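Local coordinates for protein N-acetylneuraminate lyase (Fusobacterium nucleatum subsp. nucleatum ATCC 25586, PDB 5ZKA) that is a lyase of the dihydrodipicolinate synthetase family, built on a TIM-barrel fold with additional helices at its C-terminal end, at residues G202-A210 with A245-I256; T110-T121 with I139-Y150. All blocks are in the same frame, centred on the assembly; numbering follows the deposited sequence.

Contact 1. Residues G202-A210 with A245-I256; sequences GFDEMLLPA and ALKIQHTTNDLI. With EDO (1,2-ethanediol), chain E.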
loop_
_atom_site.group_PDB
_atom_site.type_symbol
_atom_site.label_atom_id
_atom_site.label_comp_id
_atom_site.label_asym_id
_atom_site.label_seq_id
_atom_site.Cartn_x
_atom_site.Cartn_y
_atom_site.Cartn_z
ATOM N N GLY A 202 9.797 -2.831 -5.179
ATOM C CA GLY A 202 9.721 -3.031 -6.613
ATOM C C GLY A 202 8.742 -2.126 -7.338
ATOM O O GLY A 202 8.589 -2.222 -8.558
ATOM N N PHE A 203 8.100 -1.224 -6.602
ATOM C CA PHE A 203 7.021 -0.374 -7.112
ATOM C C PHE A 203 7.471 1.083 -7.006
ATOM O O PHE A 203 7.353 1.695 -5.939
ATOM C CB PHE A 203 5.745 -0.649 -6.314
ATOM C CG PHE A 203 6.017 -1.038 -4.869
ATOM C CD1 PHE A 203 6.696 -0.174 -4.023
ATOM C CD2 PHE A 203 5.622 -2.270 -4.369
ATOM C CE1 PHE A 203 6.966 -0.515 -2.717
ATOM C CE2 PHE A 203 5.892 -2.615 -3.049
ATOM C CZ PHE A 203 6.565 -1.732 -2.228
ATOM N N ASP A 204 7.994 1.640 -8.114
ATOM C CA ASP A 204 8.634 2.950 -8.081
ATOM C C ASP A 204 7.670 4.027 -7.625
ATOM O O ASP A 204 8.083 5.017 -7.011
ATOM C CB ASP A 204 9.137 3.340 -9.469
ATOM C CG ASP A 204 10.110 2.332 -10.058
ATOM O OD1 ASP A 204 10.183 1.202 -9.539
ATOM O OD2 ASP A 204 10.782 2.686 -11.055
ATOM N N GLU A 205 6.393 3.865 -7.955
ATOM C CA GLU A 205 5.398 4.875 -7.633
ATOM C C GLU A 205 4.972 4.822 -6.173
ATOM O O GLU A 205 4.151 5.643 -5.758
ATOM C CB GLU A 205 4.177 4.719 -8.550
ATOM C CG GLU A 205 3.335 3.471 -8.330
ATOM C CD GLU A 205 3.906 2.222 -8.984
ATOM O OE1 GLU A 205 4.986 2.291 -9.623
ATOM O OE2 GLU A 205 3.243 1.171 -8.873
ATOM N N MET A 206 5.492 3.866 -5.399
ATOM C CA MET A 206 5.228 3.764 -3.966
ATOM C C MET A 206 6.528 3.719 -3.164
ATOM O O MET A 206 6.590 3.114 -2.093
ATOM C CB MET A 206 4.350 2.555 -3.676
ATOM C CG MET A 206 3.097 2.577 -4.551
ATOM S SD MET A 206 1.886 1.303 -4.144
ATOM C CE MET A 206 2.778 -0.170 -4.608
ATOM N N LEU A 207 7.569 4.396 -3.663
ATOM C CA LEU A 207 8.871 4.368 -3.003
ATOM C C LEU A 207 8.821 5.022 -1.628
ATOM O O LEU A 207 9.407 4.514 -0.667
ATOM C CB LEU A 207 9.909 5.067 -3.887
ATOM C CG LEU A 207 11.338 5.159 -3.344
ATOM C CD1 LEU A 207 11.888 3.769 -2.982
ATOM C CD2 LEU A 207 12.238 5.813 -4.390
ATOM N N LEU A 208 8.120 6.146 -1.506
ATOM C CA LEU A 208 8.109 6.845 -0.220
ATOM C C LEU A 208 7.432 6.021 0.872
ATOM O O LEU A 208 8.044 5.839 1.942
ATOM C CB LEU A 208 7.471 8.229 -0.385
ATOM C CG LEU A 208 7.074 8.950 0.903
ATOM C CD1 LEU A 208 8.260 9.164 1.829
ATOM C CD2 LEU A 208 6.443 10.288 0.531
ATOM N N PRO A 209 6.212 5.500 0.697
ATOM C CA PRO A 209 5.626 4.693 1.785
ATOM C C PRO A 209 6.439 3.449 2.108
ATOM O O PRO A 209 6.517 3.044 3.274
ATOM C CB PRO A 209 4.226 4.338 1.260
ATOM C CG PRO A 209 4.254 4.627 -0.215
ATOM C CD PRO A 209 5.244 5.743 -0.392
ATOM N N ALA A 210 7.075 2.843 1.106
ATOM C CA ALA A 210 7.949 1.703 1.368
ATOM C C ALA A 210 9.175 2.111 2.175
ATOM O O ALA A 210 9.609 1.376 3.068
ATOM C CB ALA A 210 8.376 1.068 0.043
ATOM N N ALA A 245 10.180 14.876 0.748
ATOM C CA ALA A 245 10.147 13.612 0.013
ATOM C C ALA A 245 8.797 13.401 -0.659
ATOM O O ALA A 245 8.728 12.844 -1.764
ATOM C CB ALA A 245 10.468 12.440 0.940
ATOM N N LEU A 246 7.713 13.844 -0.008
ATOM C CA LEU A 246 6.383 13.705 -0.595
ATOM C C LEU A 246 6.227 14.573 -1.831
ATOM O O LEU A 246 5.605 14.150 -2.815
ATOM C CB LEU A 246 5.306 14.053 0.439
ATOM C CG LEU A 246 3.847 13.957 -0.012
ATOM C CD1 LEU A 246 3.557 12.572 -0.566
ATOM C CD2 LEU A 246 2.871 14.266 1.144
ATOM N N LYS A 247 6.762 15.802 -1.795
ATOM C CA LYS A 247 6.703 16.669 -2.971
ATOM C C LYS A 247 7.386 16.020 -4.159
ATOM O O LYS A 247 6.875 16.074 -5.284
ATOM C CB LYS A 247 7.336 18.034 -2.670
ATOM C CG LYS A 247 6.508 18.888 -1.722
ATOM C CD LYS A 247 6.847 20.371 -1.857
ATOM C CE LYS A 247 6.142 21.182 -0.783
ATOM N NZ LYS A 247 6.566 20.764 0.584
ATOM N N ILE A 248 8.533 15.383 -3.920
ATOM C CA ILE A 248 9.268 14.745 -5.010
ATOM C C ILE A 248 8.586 13.449 -5.452
ATOM O O ILE A 248 8.589 13.118 -6.647
ATOM C CB ILE A 248 10.727 14.529 -4.579
ATOM C CG1 ILE A 248 11.377 15.886 -4.277
ATOM C CG2 ILE A 248 11.504 13.769 -5.651
ATOM C CD1 ILE A 248 12.704 15.799 -3.557
ATOM N N GLN A 249 7.968 12.707 -4.531
ATOM C CA GLN A 249 7.161 11.558 -4.954
ATOM C C GLN A 249 5.971 12.004 -5.795
ATOM O O GLN A 249 5.591 11.325 -6.760
ATOM C CB GLN A 249 6.678 10.762 -3.743
ATOM C CG GLN A 249 5.923 9.480 -4.103
ATOM C CD GLN A 249 6.878 8.377 -4.510
ATOM O OE1 GLN A 249 7.611 7.862 -3.671
ATOM N NE2 GLN A 249 6.895 8.030 -5.797
ATOM N N HIS A 250 5.367 13.147 -5.441
ATOM C CA HIS A 250 4.257 13.675 -6.227
ATOM C C HIS A 250 4.700 13.993 -7.651
ATOM O O HIS A 250 4.004 13.674 -8.619
ATOM C CB HIS A 250 3.700 14.935 -5.565
ATOM C CG HIS A 250 2.714 14.683 -4.460
ATOM N ND1 HIS A 250 1.841 13.617 -4.455
ATOM C CD2 HIS A 250 2.417 15.417 -3.359
ATOM C CE1 HIS A 250 1.070 13.688 -3.381
ATOM N NE2 HIS A 250 1.400 14.770 -2.698
ATOM N N THR A 251 5.836 14.680 -7.791
ATOM C CA THR A 251 6.326 15.026 -9.120
ATOM C C THR A 251 6.689 13.769 -9.895
ATOM O O THR A 251 6.352 13.636 -11.079
ATOM C CB THR A 251 7.540 15.951 -8.997
ATOM O OG1 THR A 251 7.143 17.187 -8.377
ATOM C CG2 THR A 251 8.135 16.244 -10.370
ATOM N N THR A 252 7.369 12.836 -9.226
ATOM C CA THR A 252 7.717 11.553 -9.839
ATOM C C THR A 252 6.481 10.825 -10.350
ATOM O O THR A 252 6.476 10.285 -11.465
ATOM C CB THR A 252 8.467 10.696 -8.822
ATOM O OG1 THR A 252 9.787 11.227 -8.647
ATOM C CG2 THR A 252 8.576 9.224 -9.273
ATOM N N ASN A 253 5.407 10.816 -9.563
ATOM C CA ASN A 253 4.234 10.069 -9.991
ATOM C C ASN A 253 3.438 10.777 -11.085
ATOM O O ASN A 253 2.699 10.111 -11.814
ATOM C CB ASN A 253 3.356 9.737 -8.773
ATOM C CG ASN A 253 3.947 8.605 -7.942
ATOM O OD1 ASN A 253 5.073 8.176 -8.199
ATOM N ND2 ASN A 253 3.196 8.110 -6.955
ATOM N N ASP A 254 3.573 12.095 -11.238
ATOM C CA ASP A 254 3.066 12.726 -12.458
ATOM C C ASP A 254 3.801 12.180 -13.679
ATOM O O ASP A 254 3.198 11.917 -14.727
ATOM C CB ASP A 254 3.248 14.245 -12.388
ATOM C CG ASP A 254 2.202 14.943 -11.531
ATOM O OD1 ASP A 254 1.204 14.301 -11.122
ATOM O OD2 ASP A 254 2.382 16.157 -11.282
ATOM N N LEU A 255 5.116 12.025 -13.563
ATOM C CA LEU A 255 5.895 11.455 -14.653
ATOM C C LEU A 255 5.533 9.986 -14.869
ATOM O O LEU A 255 5.296 9.557 -16.003
ATOM C CB LEU A 255 7.384 11.618 -14.356
ATOM C CG LEU A 255 8.329 10.800 -15.238
ATOM C CD1 LEU A 255 8.223 11.244 -16.704
ATOM C CD2 LEU A 255 9.756 10.932 -14.724
ATOM N N ILE A 256 5.468 9.204 -13.791
ATOM C CA ILE A 256 5.146 7.782 -13.935
ATOM C C ILE A 256 3.748 7.606 -14.513
ATOM O O ILE A 256 3.510 6.723 -15.346
ATOM C CB ILE A 256 5.311 7.058 -12.583
ATOM C CG1 ILE A 256 6.798 7.014 -12.207
ATOM C CG2 ILE A 256 4.727 5.636 -12.651
ATOM C CD1 ILE A 256 7.076 6.305 -10.891
HETATM C C1 EDO E . 7.032 1.641 -12.174
HETATM O O1 EDO E . 6.864 0.879 -11.007
HETATM C C2 EDO E . 5.824 1.456 -13.086
HETATM O O2 EDO E . 5.769 0.114 -13.491
#

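Contact 2. Residues T110-T121 with I139-Y150; sequences TKLGYKCLSAVT and IVRETGNYMIIY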
loop_
_atom_site.group_PDB
_atom_site.type_symbol
_atom_site.label_atom_id
_atom_site.label_comp_id
_atom_site.label_asym_id
_atom_site.label_seq_id
_atom_site.Cartn_x
_atom_site.Cartn_y
_atom_site.Cartn_z
ATOM N N THR A 110 27.860 -16.360 -12.089
ATOM C CA THR A 110 28.773 -16.464 -10.956
ATOM C C THR A 110 30.220 -16.509 -11.433
ATOM O O THR A 110 31.087 -15.831 -10.868
ATOM C CB THR A 110 28.411 -17.688 -10.113
ATOM O OG1 THR A 110 27.078 -17.527 -9.611
ATOM C CG2 THR A 110 29.358 -17.844 -8.945
ATOM N N LYS A 111 30.484 -17.258 -12.511
ATOM C CA LYS A 111 31.827 -17.317 -13.084
ATOM C C LYS A 111 32.256 -15.965 -13.648
ATOM O O LYS A 111 33.441 -15.614 -13.597
ATOM C CB LYS A 111 31.883 -18.404 -14.164
ATOM C CG LYS A 111 33.251 -18.579 -14.829
ATOM C CD LYS A 111 33.224 -19.681 -15.879
ATOM C CE LYS A 111 34.600 -19.903 -16.515
ATOM N NZ LYS A 111 34.918 -18.898 -17.569
ATOM N N LEU A 112 31.310 -15.197 -14.202
ATOM C CA LEU A 112 31.620 -13.859 -14.708
ATOM C C LEU A 112 31.994 -12.896 -13.591
ATOM O O LEU A 112 32.681 -11.907 -13.849
ATOM C CB LEU A 112 30.429 -13.287 -15.490
ATOM C CG LEU A 112 30.096 -13.824 -16.888
ATOM C CD1 LEU A 112 28.860 -13.131 -17.433
ATOM C CD2 LEU A 112 31.252 -13.692 -17.876
ATOM N N GLY A 113 31.549 -13.148 -12.365
ATOM C CA GLY A 113 31.917 -12.291 -11.256
ATOM C C GLY A 113 30.754 -11.609 -10.564
ATOM O O GLY A 113 30.960 -10.780 -9.672
ATOM N N TYR A 114 29.527 -11.930 -10.962
ATOM C CA TYR A 114 28.370 -11.433 -10.231
ATOM C C TYR A 114 28.348 -12.049 -8.838
ATOM O O TYR A 114 28.589 -13.246 -8.667
ATOM C CB TYR A 114 27.071 -11.764 -10.963
ATOM C CG TYR A 114 26.785 -10.944 -12.206
ATOM C CD1 TYR A 114 27.383 -11.262 -13.424
ATOM C CD2 TYR A 114 25.890 -9.872 -12.169
ATOM C CE1 TYR A 114 27.120 -10.530 -14.566
ATOM C CE2 TYR A 114 25.610 -9.139 -13.310
ATOM C CZ TYR A 114 26.227 -9.472 -14.507
ATOM O OH TYR A 114 25.951 -8.751 -15.649
ATOM N N LYS A 115 28.067 -11.218 -7.836
ATOM C CA LYS A 115 28.166 -11.620 -6.440
ATOM C C LYS A 115 26.801 -11.752 -5.794
ATOM O O LYS A 115 26.712 -11.937 -4.577
ATOM C CB LYS A 115 29.033 -10.626 -5.659
ATOM C CG LYS A 115 30.529 -10.786 -5.923
ATOM C CD LYS A 115 30.956 -12.227 -5.686
ATOM C CE LYS A 115 32.436 -12.442 -5.973
ATOM N NZ LYS A 115 33.316 -11.718 -5.011
ATOM N N CYS A 116 25.735 -11.659 -6.580
ATOM C CA CYS A 116 24.400 -11.844 -6.045
ATOM C C CYS A 116 23.476 -12.194 -7.199
ATOM O O CYS A 116 23.557 -11.582 -8.273
ATOM C CB CYS A 116 23.907 -10.589 -5.319
ATOM S SG CYS A 116 22.346 -10.870 -4.452
ATOM N N LEU A 117 22.617 -13.184 -6.967
ATOM C CA LEU A 117 21.613 -13.636 -7.917
ATOM C C LEU A 117 20.236 -13.191 -7.458
ATOM O O LEU A 117 20.027 -12.841 -6.297
ATOM C CB LEU A 117 21.604 -15.165 -8.047
ATOM C CG LEU A 117 22.905 -15.897 -8.371
ATOM C CD1 LEU A 117 22.639 -17.408 -8.473
ATOM C CD2 LEU A 117 23.479 -15.368 -9.657
ATOM N N SER A 118 19.297 -13.228 -8.395
ATOM C CA SER A 118 17.880 -13.112 -8.098
ATOM C C SER A 118 17.151 -14.118 -8.972
ATOM O O SER A 118 17.675 -14.568 -9.992
ATOM C CB SER A 118 17.362 -11.686 -8.350
ATOM O OG SER A 118 16.104 -11.479 -7.744
ATOM N N ALA A 119 15.940 -14.497 -8.567
ATOM C CA ALA A 119 15.192 -15.454 -9.377
ATOM C C ALA A 119 13.707 -15.255 -9.133
ATOM O O ALA A 119 13.252 -15.348 -7.989
ATOM C CB ALA A 119 15.602 -16.894 -9.057
ATOM N N VAL A 120 12.957 -15.004 -10.209
ATOM C CA VAL A 120 11.509 -14.901 -10.083
ATOM C C VAL A 120 10.945 -16.239 -9.601
ATOM O O VAL A 120 11.508 -17.309 -9.865
ATOM C CB VAL A 120 10.884 -14.476 -11.422
ATOM C CG1 VAL A 120 11.217 -15.490 -12.517
ATOM C CG2 VAL A 120 9.369 -14.271 -11.282
ATOM N N THR A 121 9.835 -16.185 -8.865
ATOM C CA THR A 121 9.165 -17.428 -8.512
ATOM C C THR A 121 8.814 -18.192 -9.789
ATOM O O THR A 121 8.379 -17.585 -10.774
ATOM C CB THR A 121 7.900 -17.156 -7.691
ATOM O OG1 THR A 121 7.025 -16.288 -8.423
ATOM C CG2 THR A 121 8.258 -16.497 -6.357
ATOM N N ILE A 139 19.086 -23.527 -6.807
ATOM C CA ILE A 139 19.933 -22.527 -7.448
ATOM C C ILE A 139 21.058 -22.113 -6.512
ATOM O O ILE A 139 22.214 -21.972 -6.931
ATOM C CB ILE A 139 19.096 -21.317 -7.905
ATOM C CG1 ILE A 139 17.989 -21.771 -8.865
ATOM C CG2 ILE A 139 20.006 -20.275 -8.564
ATOM C CD1 ILE A 139 16.923 -20.698 -9.152
ATOM N N VAL A 140 20.741 -21.903 -5.232
ATOM C CA VAL A 140 21.764 -21.499 -4.265
ATOM C C VAL A 140 22.809 -22.596 -4.116
ATOM O O VAL A 140 24.019 -22.354 -4.234
ATOM C CB VAL A 140 21.110 -21.152 -2.916
ATOM C CG1 VAL A 140 22.164 -20.972 -1.837
ATOM C CG2 VAL A 140 20.245 -19.903 -3.054
ATOM N N ARG A 141 22.349 -23.825 -3.886
ATOM C CA ARG A 141 23.251 -24.965 -3.714
ATOM C C ARG A 141 24.182 -25.140 -4.910
ATOM O O ARG A 141 25.389 -25.362 -4.752
ATOM C CB ARG A 141 22.419 -26.224 -3.493
ATOM C CG ARG A 141 23.215 -27.474 -3.289
ATOM C CD ARG A 141 22.304 -28.614 -2.857
ATOM N NE ARG A 141 21.402 -29.043 -3.926
ATOM C CZ ARG A 141 20.081 -28.880 -3.901
ATOM N NH1 ARG A 141 19.502 -28.298 -2.860
ATOM N NH2 ARG A 141 19.338 -29.309 -4.912
ATOM N N GLU A 142 23.636 -25.055 -6.122
ATOM C CA GLU A 142 24.420 -25.367 -7.309
ATOM C C GLU A 142 25.354 -24.234 -7.722
ATOM O O GLU A 142 26.331 -24.489 -8.437
ATOM C CB GLU A 142 23.483 -25.723 -8.466
ATOM C CG GLU A 142 22.697 -27.010 -8.249
ATOM C CD GLU A 142 23.578 -28.257 -8.350
ATOM O OE1 GLU A 142 24.371 -28.358 -9.312
ATOM O OE2 GLU A 142 23.475 -29.136 -7.465
ATOM N N THR A 143 25.088 -23.000 -7.292
ATOM C CA THR A 143 25.959 -21.873 -7.616
ATOM C C THR A 143 26.867 -21.451 -6.469
ATOM O O THR A 143 27.929 -20.878 -6.718
ATOM C CB THR A 143 25.130 -20.645 -8.045
ATOM O OG1 THR A 143 24.317 -20.200 -6.952
ATOM C CG2 THR A 143 24.232 -20.984 -9.230
ATOM N N GLY A 144 26.474 -21.690 -5.219
ATOM C CA GLY A 144 27.208 -21.140 -4.093
ATOM C C GLY A 144 27.072 -19.641 -3.930
ATOM O O GLY A 144 27.811 -19.043 -3.144
ATOM N N ASN A 145 26.145 -19.016 -4.644
ATOM C CA ASN A 145 26.012 -17.568 -4.671
ATOM C C ASN A 145 24.836 -17.150 -3.791
ATOM O O ASN A 145 24.037 -17.978 -3.343
ATOM C CB ASN A 145 25.830 -17.086 -6.119
ATOM C CG ASN A 145 26.415 -15.699 -6.363
ATOM O OD1 ASN A 145 26.507 -14.877 -5.450
ATOM N ND2 ASN A 145 26.816 -15.438 -7.606
ATOM N N TYR A 146 24.747 -15.846 -3.532
ATOM C CA TYR A 146 23.649 -15.293 -2.749
ATOM C C TYR A 146 22.417 -15.110 -3.622
ATOM O O TYR A 146 22.500 -14.998 -4.846
ATOM C CB TYR A 146 24.031 -13.945 -2.129
ATOM C CG TYR A 146 25.177 -14.029 -1.150
ATOM C CD1 TYR A 146 25.091 -14.826 -0.021
ATOM C CD2 TYR A 146 26.350 -13.319 -1.365
ATOM C CE1 TYR A 146 26.138 -14.915 0.872
ATOM C CE2 TYR A 146 27.405 -13.401 -0.477
ATOM C CZ TYR A 146 27.295 -14.200 0.640
ATOM O OH TYR A 146 28.343 -14.283 1.529
ATOM N N MET A 147 21.257 -15.059 -2.970
ATOM C CA MET A 147 19.988 -15.093 -3.685
ATOM C C MET A 147 19.027 -14.062 -3.117
ATOM O O MET A 147 18.859 -13.971 -1.899
ATOM C CB MET A 147 19.343 -16.484 -3.596
ATOM C CG MET A 147 17.910 -16.555 -4.123
ATOM S SD MET A 147 17.778 -16.260 -5.909
ATOM C CE MET A 147 18.690 -17.671 -6.555
ATOM N N ILE A 148 18.393 -13.304 -4.003
ATOM C CA ILE A 148 17.287 -12.421 -3.645
ATOM C C ILE A 148 16.036 -12.992 -4.296
ATOM O O ILE A 148 15.997 -13.187 -5.517
ATOM C CB ILE A 148 17.559 -10.970 -4.084
ATOM C CG1 ILE A 148 18.630 -10.342 -3.194
ATOM C CG2 ILE A 148 16.321 -10.130 -3.990
ATOM C CD1 ILE A 148 19.251 -9.124 -3.820
ATOM N N ILE A 149 15.032 -13.322 -3.475
ATOM C CA ILE A 149 13.734 -13.744 -3.997
ATOM C C ILE A 149 13.115 -12.609 -4.798
ATOM O O ILE A 149 13.009 -11.482 -4.306
ATOM C CB ILE A 149 12.792 -14.112 -2.844
ATOM C CG1 ILE A 149 13.426 -15.105 -1.886
ATOM C CG2 ILE A 149 11.432 -14.553 -3.377
ATOM C CD1 ILE A 149 12.673 -15.184 -0.556
ATOM N N TYR A 150 12.666 -12.907 -6.026
ATOM C CA TYR A 150 11.938 -11.945 -6.856
ATOM C C TYR A 150 10.459 -12.316 -6.788
ATOM O O TYR A 150 10.024 -13.289 -7.406
ATOM C CB TYR A 150 12.454 -11.937 -8.300
ATOM C CG TYR A 150 11.776 -10.938 -9.244
ATOM C CD1 TYR A 150 10.941 -9.926 -8.761
ATOM C CD2 TYR A 150 11.958 -11.025 -10.620
ATOM C CE1 TYR A 150 10.325 -9.019 -9.625
ATOM C CE2 TYR A 150 11.346 -10.130 -11.493
ATOM C CZ TYR A 150 10.529 -9.128 -10.991
ATOM O OH TYR A 150 9.921 -8.241 -11.856
#

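Contact 1. Residues G202-A210 with A245-I256
The start of helix 207-212, reached through the turn Asp204-Met206 that follows barrel strand 200-201, rests against helix 242-262 and illustrates how amide side chains can meet a helix beginning. Gln249 and Asn253, one turn apart, do the gripping. OE1 of Gln249 accepts the backbone N-H of Leu208 at 2.8 Å, in the first turn, where helix N-H groups lack carbonyl partners within their own helix. The Gln249 chain bends at its second torsion (chi2 78°), which lays the amide across the turn. Its NE2 points to Asn253 OD1 at 3.0 Å, lying above that carbonyl's plane, and only weakly to Asp204 O. Asn253 ND2 in turn gives a nearly straight bond of 2.9 Å to Glu205 O, in plane and on a lone pair; an acidic side chain of another protein chain is the stronger partner of the same ND2. Toward Ala245 and Leu246, Leu208 packs with CD2 3.6 Å from Leu246 CA and CD1 against Ala245 CB. At the other end of the contact, Ile256 CD1 touches Asp204 CB at 3.9 Å. A 1,2-ethanediol donates from O1 to Glu205 OE1. Paired amides thus join a barrel helix to the C-terminal helices.

Contact 2. Residues T110-T121 with I139-Y150
Leu117 fills a hollow lined by Ile139, Thr143 and Asn145, and this fit shows how a parallel beta-alpha-beta unit closes on itself. Strands 117-120 and 147-150 lie side by side, while helix 129-143 covers the face that carries Leu117, Ala119 and Met147. Leu117 CD1 is the bump: it meets the Thr143 side chain tip to tip, 3.6 Å from OG1, and passes Ile139 at CG2. Next along the strand, the small Ala119 offers a shallow dip, occupied by Ile139 CD1 at 4.0 Å and by the Met147 sulfur. Met147 can reach over the neighbouring strand because its chain folds back at both outer torsions (chi2 66°, chi3 64°).

The other face carries Ser118, Ile148, Val120 and Tyr150. Ile148 CD1 abuts Cys116 SG at 3.6 Å, and Val120 CB approaches the Tyr150 ring obliquely at CD2. Ser118 OG donates to Ile148 O at 2.8 Å from above the carbonyl plane, adding a side-chain rung to the backbone ladder; Tyr57 is a further partner of that hydroxyl.

Ahead of the paired strands, Asn145 wedges between the two chain turns. Both N-H groups of its ND2 are used nearly in the amide plane, one for Thr110 OG1 at 2.9 Å, a hydroxyl also bonded to Gly106 O, and one for Tyr114 O at 3.0 Å, while OD1 accepts from Tyr146 N. Thr143 OG1 takes Asn145 N in an ST turn and gives its own proton to Ile139 O, which holds the base of the wedge. The chemistry is divided: apolar branches fill the space between sheet and helix, and the buried amide, held by three bonds, probably fixes how the two loops lie against each other at the approach to the paired strands.

How the contacts relate
Contact 2 comes first along the chain and closes before contact 1 opens; their centres are 29 Å apart, on opposite sides of the chain's centre, and the nearest atoms approach to about 7 Å without touching. Both belong to one parallel eight-stranded barrel. Contact 2 pairs two neighbouring strands, 117-120 and 147-150, with helix 129-143, whereas contact 1 leads from strand 200-201 to helix 242-262, beyond the last strand. Between them lies strand 174-176, beside strand 147-150, and just after it the modified Lys178; Gly202 bonds through its backbone to the adjoining Phe179. One contact builds the barrel wall; the other fastens a helix after the last strand to a barrel helix.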